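Local coordinates for protein Sqt1 (Chaetomium thermophilum, PDB 4ZOY) that probably acts as a dedicated WD40-repeat chaperone that captures a nascent ribosomal protein during its translation, in the course of ribosome biogenesis, at residues L395-W407 with G455-I469. Sequence-based numbering, arbitrary orientation.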
loop_
_atom_site.group_PDB
_atom_site.type_symbol
_atom_site.label_atom_id
_atom_site.label_comp_id
_atom_site.label_asym_id
_atom_site.label_seq_id
_atom_site.Cartn_x
_atom_site.Cartn_y
_atom_site.Cartn_z
ATOM N N LEU A 395 0.281 -3.243 -14.873
ATOM C CA LEU A 395 -0.416 -2.967 -13.618
ATOM C C LEU A 395 -1.058 -4.233 -13.092
ATOM O O LEU A 395 -1.791 -4.914 -13.820
ATOM C CB LEU A 395 -1.487 -1.893 -13.829
ATOM C CG LEU A 395 -2.209 -1.432 -12.558
ATOM C CD1 LEU A 395 -1.379 -0.371 -11.857
ATOM C CD2 LEU A 395 -3.600 -0.905 -12.884
ATOM N N THR A 396 -0.795 -4.540 -11.830
ATOM C CA THR A 396 -1.470 -5.655 -11.160
ATOM C C THR A 396 -2.574 -5.121 -10.268
ATOM O O THR A 396 -2.389 -4.122 -9.570
ATOM C CB THR A 396 -0.483 -6.463 -10.333
ATOM O OG1 THR A 396 0.604 -6.846 -11.173
ATOM C CG2 THR A 396 -1.133 -7.742 -9.772
ATOM N N SER A 397 -3.732 -5.781 -10.302
ATOM C CA SER A 397 -4.861 -5.362 -9.480
ATOM C C SER A 397 -5.479 -6.555 -8.749
ATOM O O SER A 397 -5.378 -7.699 -9.212
ATOM C CB SER A 397 -5.924 -4.664 -10.324
ATOM O OG SER A 397 -6.498 -5.558 -11.262
ATOM N N CYS A 398 -6.123 -6.300 -7.614
ATOM C CA CYS A 398 -6.901 -7.353 -6.958
ATOM C C CYS A 398 -8.226 -6.779 -6.513
ATOM O O CYS A 398 -8.366 -5.570 -6.344
ATOM C CB CYS A 398 -6.127 -7.962 -5.778
ATOM S SG CYS A 398 -6.013 -6.900 -4.309
ATOM N N GLY A 399 -9.216 -7.647 -6.340
ATOM C CA GLY A 399 -10.551 -7.173 -6.059
ATOM C C GLY A 399 -11.364 -8.107 -5.203
ATOM O O GLY A 399 -10.984 -9.256 -4.944
ATOM N N MET A 400 -12.506 -7.597 -4.768
ATOM C CA MET A 400 -13.412 -8.387 -3.957
ATOM C C MET A 400 -14.178 -9.411 -4.785
ATOM O O MET A 400 -15.016 -10.134 -4.248
ATOM C CB MET A 400 -14.370 -7.473 -3.206
ATOM C CG MET A 400 -13.683 -6.655 -2.126
ATOM S SD MET A 400 -12.913 -7.683 -0.854
ATOM C CE MET A 400 -14.339 -8.325 0.007
ATOM N N ASP A 401 -13.884 -9.494 -6.078
ATOM C CA ASP A 401 -14.405 -10.595 -6.879
ATOM C C ASP A 401 -13.564 -11.856 -6.666
ATOM O O ASP A 401 -13.896 -12.918 -7.172
ATOM C CB ASP A 401 -14.483 -10.209 -8.374
ATOM C CG ASP A 401 -13.137 -9.862 -8.985
ATOM O OD1 ASP A 401 -12.154 -9.677 -8.241
ATOM O OD2 ASP A 401 -13.098 -9.783 -10.226
ATOM N N GLY A 402 -12.477 -11.732 -5.908
ATOM C CA GLY A 402 -11.626 -12.868 -5.609
ATOM C C GLY A 402 -10.558 -13.140 -6.651
ATOM O O GLY A 402 -9.907 -14.184 -6.606
ATOM N N VAL A 403 -10.356 -12.195 -7.565
ATOM C CA VAL A 403 -9.428 -12.396 -8.675
ATOM C C VAL A 403 -8.289 -11.378 -8.638
ATOM O O VAL A 403 -8.471 -10.239 -8.195
ATOM C CB VAL A 403 -10.164 -12.312 -10.028
ATOM C CG1 VAL A 403 -9.248 -12.696 -11.173
ATOM C CG2 VAL A 403 -11.391 -13.240 -10.011
ATOM N N VAL A 404 -7.105 -11.821 -9.051
ATOM C CA VAL A 404 -5.967 -10.935 -9.286
ATOM C C VAL A 404 -5.779 -10.837 -10.788
ATOM O O VAL A 404 -5.851 -11.839 -11.499
ATOM C CB VAL A 404 -4.680 -11.459 -8.623
ATOM C CG1 VAL A 404 -3.520 -10.485 -8.857
ATOM C CG2 VAL A 404 -4.906 -11.685 -7.145
ATOM N N ARG A 405 -5.567 -9.626 -11.289
ATOM C CA ARG A 405 -5.404 -9.439 -12.723
ATOM C C ARG A 405 -4.180 -8.608 -13.040
ATOM O O ARG A 405 -3.694 -7.857 -12.201
ATOM C CB ARG A 405 -6.655 -8.791 -13.328
ATOM C CG ARG A 405 -7.874 -9.705 -13.304
ATOM C CD ARG A 405 -9.043 -9.214 -14.141
ATOM N NE ARG A 405 -10.046 -10.279 -14.200
ATOM C CZ ARG A 405 -11.044 -10.407 -13.335
ATOM N NH1 ARG A 405 -11.218 -9.521 -12.366
ATOM N NH2 ARG A 405 -11.885 -11.434 -13.441
ATOM N N ARG A 406 -3.671 -8.754 -14.259
ATOM C CA ARG A 406 -2.599 -7.874 -14.680
ATOM C C ARG A 406 -2.963 -7.282 -16.024
ATOM O O ARG A 406 -3.515 -7.966 -16.899
ATOM C CB ARG A 406 -1.272 -8.586 -14.745
ATOM C CG ARG A 406 -0.172 -7.577 -15.061
ATOM C CD ARG A 406 1.144 -8.161 -14.850
ATOM N NE ARG A 406 1.420 -8.455 -13.456
ATOM C CZ ARG A 406 2.376 -9.289 -13.072
ATOM N NH1 ARG A 406 3.091 -9.940 -13.993
ATOM N NH2 ARG A 406 2.624 -9.486 -11.799
ATOM N N TRP A 407 -2.655 -5.999 -16.159
ATOM C CA TRP A 407 -3.118 -5.183 -17.263
ATOM C C TRP A 407 -1.953 -4.539 -17.977
ATOM O O TRP A 407 -0.988 -4.099 -17.340
ATOM C CB TRP A 407 -4.059 -4.085 -16.769
ATOM C CG TRP A 407 -5.143 -4.572 -15.875
ATOM C CD1 TRP A 407 -5.102 -4.676 -14.518
ATOM C CD2 TRP A 407 -6.439 -5.008 -16.279
ATOM N NE1 TRP A 407 -6.300 -5.152 -14.049
ATOM C CE2 TRP A 407 -7.135 -5.375 -15.111
ATOM C CE3 TRP A 407 -7.074 -5.144 -17.518
ATOM C CZ2 TRP A 407 -8.437 -5.853 -15.141
ATOM C CZ3 TRP A 407 -8.367 -5.616 -17.549
ATOM C CH2 TRP A 407 -9.036 -5.965 -16.369
ATOM N N GLY A 455 -15.308 -14.388 0.478
ATOM C CA GLY A 455 -13.901 -14.133 0.197
ATOM C C GLY A 455 -13.615 -12.711 -0.249
ATOM O O GLY A 455 -14.160 -11.745 0.290
ATOM N N GLY A 456 -12.756 -12.598 -1.257
ATOM C CA GLY A 456 -12.265 -11.304 -1.729
ATOM C C GLY A 456 -10.772 -11.179 -1.455
ATOM O O GLY A 456 -10.282 -11.601 -0.402
ATOM N N VAL A 457 -10.039 -10.586 -2.400
ATOM C CA VAL A 457 -8.600 -10.409 -2.209
ATOM C C VAL A 457 -8.318 -9.059 -1.564
ATOM O O VAL A 457 -8.645 -8.022 -2.138
ATOM C CB VAL A 457 -7.827 -10.504 -3.528
ATOM C CG1 VAL A 457 -6.331 -10.522 -3.257
ATOM C CG2 VAL A 457 -8.265 -11.748 -4.308
ATOM N N LEU A 458 -7.744 -9.094 -0.362
ATOM C CA LEU A 458 -7.537 -7.876 0.435
ATOM C C LEU A 458 -6.174 -7.225 0.217
ATOM O O LEU A 458 -5.973 -6.080 0.600
ATOM C CB LEU A 458 -7.722 -8.184 1.926
ATOM C CG LEU A 458 -9.112 -8.700 2.308
ATOM C CD1 LEU A 458 -9.177 -9.030 3.794
ATOM C CD2 LEU A 458 -10.215 -7.706 1.919
ATOM N N GLY A 459 -5.237 -7.945 -0.390
ATOM C CA GLY A 459 -3.920 -7.382 -0.623
ATOM C C GLY A 459 -3.046 -8.356 -1.370
ATOM O O GLY A 459 -3.417 -9.526 -1.565
ATOM N N PHE A 460 -1.890 -7.875 -1.814
ATOM C CA PHE A 460 -0.894 -8.725 -2.436
ATOM C C PHE A 460 0.473 -8.056 -2.424
ATOM O O PHE A 460 0.591 -6.838 -2.258
ATOM C CB PHE A 460 -1.280 -9.097 -3.883
ATOM C CG PHE A 460 -1.323 -7.930 -4.830
ATOM C CD1 PHE A 460 -0.176 -7.528 -5.497
ATOM C CD2 PHE A 460 -2.505 -7.252 -5.061
ATOM C CE1 PHE A 460 -0.197 -6.444 -6.366
ATOM C CE2 PHE A 460 -2.542 -6.175 -5.929
ATOM C CZ PHE A 460 -1.381 -5.773 -6.583
ATOM N N VAL A 461 1.499 -8.878 -2.577
ATOM C CA VAL A 461 2.822 -8.400 -2.959
ATOM C C VAL A 461 3.267 -9.152 -4.205
ATOM O O VAL A 461 2.782 -10.251 -4.486
ATOM C CB VAL A 461 3.857 -8.591 -1.836
ATOM C CG1 VAL A 461 3.515 -7.721 -0.622
ATOM C CG2 VAL A 461 3.961 -10.070 -1.429
ATOM N N GLN A 462 4.195 -8.573 -4.961
ATOM C CA GLN A 462 4.597 -9.177 -6.226
ATOM C C GLN A 462 6.086 -9.023 -6.510
ATOM O O GLN A 462 6.523 -9.243 -7.643
ATOM C CB GLN A 462 3.792 -8.584 -7.384
ATOM C CG GLN A 462 3.972 -7.070 -7.576
ATOM C CD GLN A 462 3.128 -6.515 -8.705
ATOM O OE1 GLN A 462 2.742 -7.237 -9.632
ATOM N NE2 GLN A 462 2.826 -5.223 -8.636
ATOM N N GLY A 463 6.858 -8.655 -5.498
ATOM C CA GLY A 463 8.304 -8.551 -5.660
ATOM C C GLY A 463 8.700 -7.471 -6.643
ATOM O O GLY A 463 7.902 -6.625 -6.994
ATOM N N GLU A 464 9.941 -7.513 -7.103
ATOM C CA GLU A 464 10.416 -6.525 -8.064
ATOM C C GLU A 464 9.942 -6.812 -9.484
ATOM O O GLU A 464 9.656 -5.890 -10.248
ATOM C CB GLU A 464 11.944 -6.460 -8.040
ATOM C CG GLU A 464 12.516 -5.814 -6.790
ATOM C CD GLU A 464 12.297 -4.319 -6.764
ATOM O OE1 GLU A 464 12.184 -3.718 -7.853
ATOM O OE2 GLU A 464 12.227 -3.748 -5.656
ATOM N N THR A 465 9.838 -8.088 -9.835
ATOM C CA THR A 465 9.582 -8.457 -11.222
ATOM C C THR A 465 8.146 -8.815 -11.530
ATOM O O THR A 465 7.795 -8.988 -12.688
ATOM C CB THR A 465 10.428 -9.661 -11.649
ATOM O OG1 THR A 465 10.044 -10.802 -10.870
ATOM C CG2 THR A 465 11.925 -9.376 -11.460
ATOM N N GLY A 466 7.316 -8.962 -10.499
ATOM C CA GLY A 466 5.936 -9.362 -10.716
ATOM C C GLY A 466 5.725 -10.835 -11.031
ATOM O O GLY A 466 4.608 -11.257 -11.313
ATOM N N GLU A 467 6.795 -11.626 -10.986
ATOM C CA GLU A 467 6.707 -13.012 -11.434
ATOM C C GLU A 467 6.078 -13.942 -10.410
ATOM O O GLU A 467 5.516 -14.970 -10.778
ATOM C CB GLU A 467 8.095 -13.526 -11.819
ATOM C CG GLU A 467 8.556 -13.032 -13.196
ATOM C CD GLU A 467 7.676 -13.554 -14.321
ATOM O OE1 GLU A 467 7.629 -14.789 -14.519
ATOM O OE2 GLU A 467 7.020 -12.741 -15.008
ATOM N N ARG A 468 6.162 -13.570 -9.139
ATOM C CA ARG A 468 5.503 -14.321 -8.084
ATOM C C ARG A 468 4.645 -13.380 -7.275
ATOM O O ARG A 468 5.127 -12.374 -6.752
ATOM C CB ARG A 468 6.519 -15.026 -7.187
ATOM C CG ARG A 468 7.085 -16.274 -7.829
ATOM C CD ARG A 468 7.308 -17.378 -6.815
ATOM N NE ARG A 468 7.487 -18.668 -7.475
ATOM C CZ ARG A 468 7.829 -19.788 -6.846
ATOM N NH1 ARG A 468 8.034 -19.779 -5.535
ATOM N NH2 ARG A 468 7.965 -20.918 -7.530
ATOM N N ILE A 469 3.363 -13.709 -7.194
ATOM C CA ILE A 469 2.382 -12.889 -6.485
ATOM C C ILE A 469 1.893 -13.655 -5.275
ATOM O O ILE A 469 1.510 -14.818 -5.390
ATOM C CB ILE A 469 1.193 -12.518 -7.396
ATOM C CG1 ILE A 469 1.693 -11.789 -8.650
ATOM C CG2 ILE A 469 0.148 -11.697 -6.646
ATOM C CD1 ILE A 469 0.615 -11.531 -9.680
HETATM O O HOH W 1 5.923 -10.364 -14.232
#
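Arg406 reaches from one blade of the WD40 beta-propeller into the turn that joins strands 457-461 and 468-473 of the next. Its CG lies anti to the backbone N (chi1 -175°), and the chain stays extended until a bend at chi3 presents the guanidinium edge-on to Gly466. There NH2 gives a nearly straight bond (171°) to Gly466 O at 2.7 Å, in the carbonyl plane and on a lone pair. The same NH2 adds a weak bond to Gln462 OE1, the amide plane being turned 44° from the guanidinium. Thr396 completes the group: its OG1 accepts from Arg406 NE at 2.9 Å in the guanidinium plane and donates to Gln462 OE1 at 2.7 Å. A hydroxyl suits this place because it can do both, while Gln462 NE2 turns to Glu380. Gly466 has positive phi, and a side chain there would run into NH2.

Beside this polar cluster the contact becomes mainly apolar. Thr396 CG2 lies 3.8 Å from Phe460 CZ, and Cys398 SG meets the ring edge, 3.6 Å from CD2. Val457 sends CG1 against Cys398 CB (3.6 Å) and CG2 against the backbone of Gly402; its O is buried without a hydrogen-bond partner in the model. Farther along, Met400 folds back so that SD rests 3.8 Å from Gly456 CA, where only a glycine fits. Val457 N gives a hydrogen bond to Gly399 O, which also accepts from Gly402 N on the opposite face of its plane.

A leucine in place of Arg406 would probably leave Gly466 O without its guanidinium donor and Thr396 OG1 without the N-H that fixes it. The chemistry thus implies a division of labour: directional side-chain bonds fasten the turn of one blade to its neighbour, compact apolar groups pack between strands 395-399 and 457-461, and glycines let Met400 and Arg406 approach the backbone.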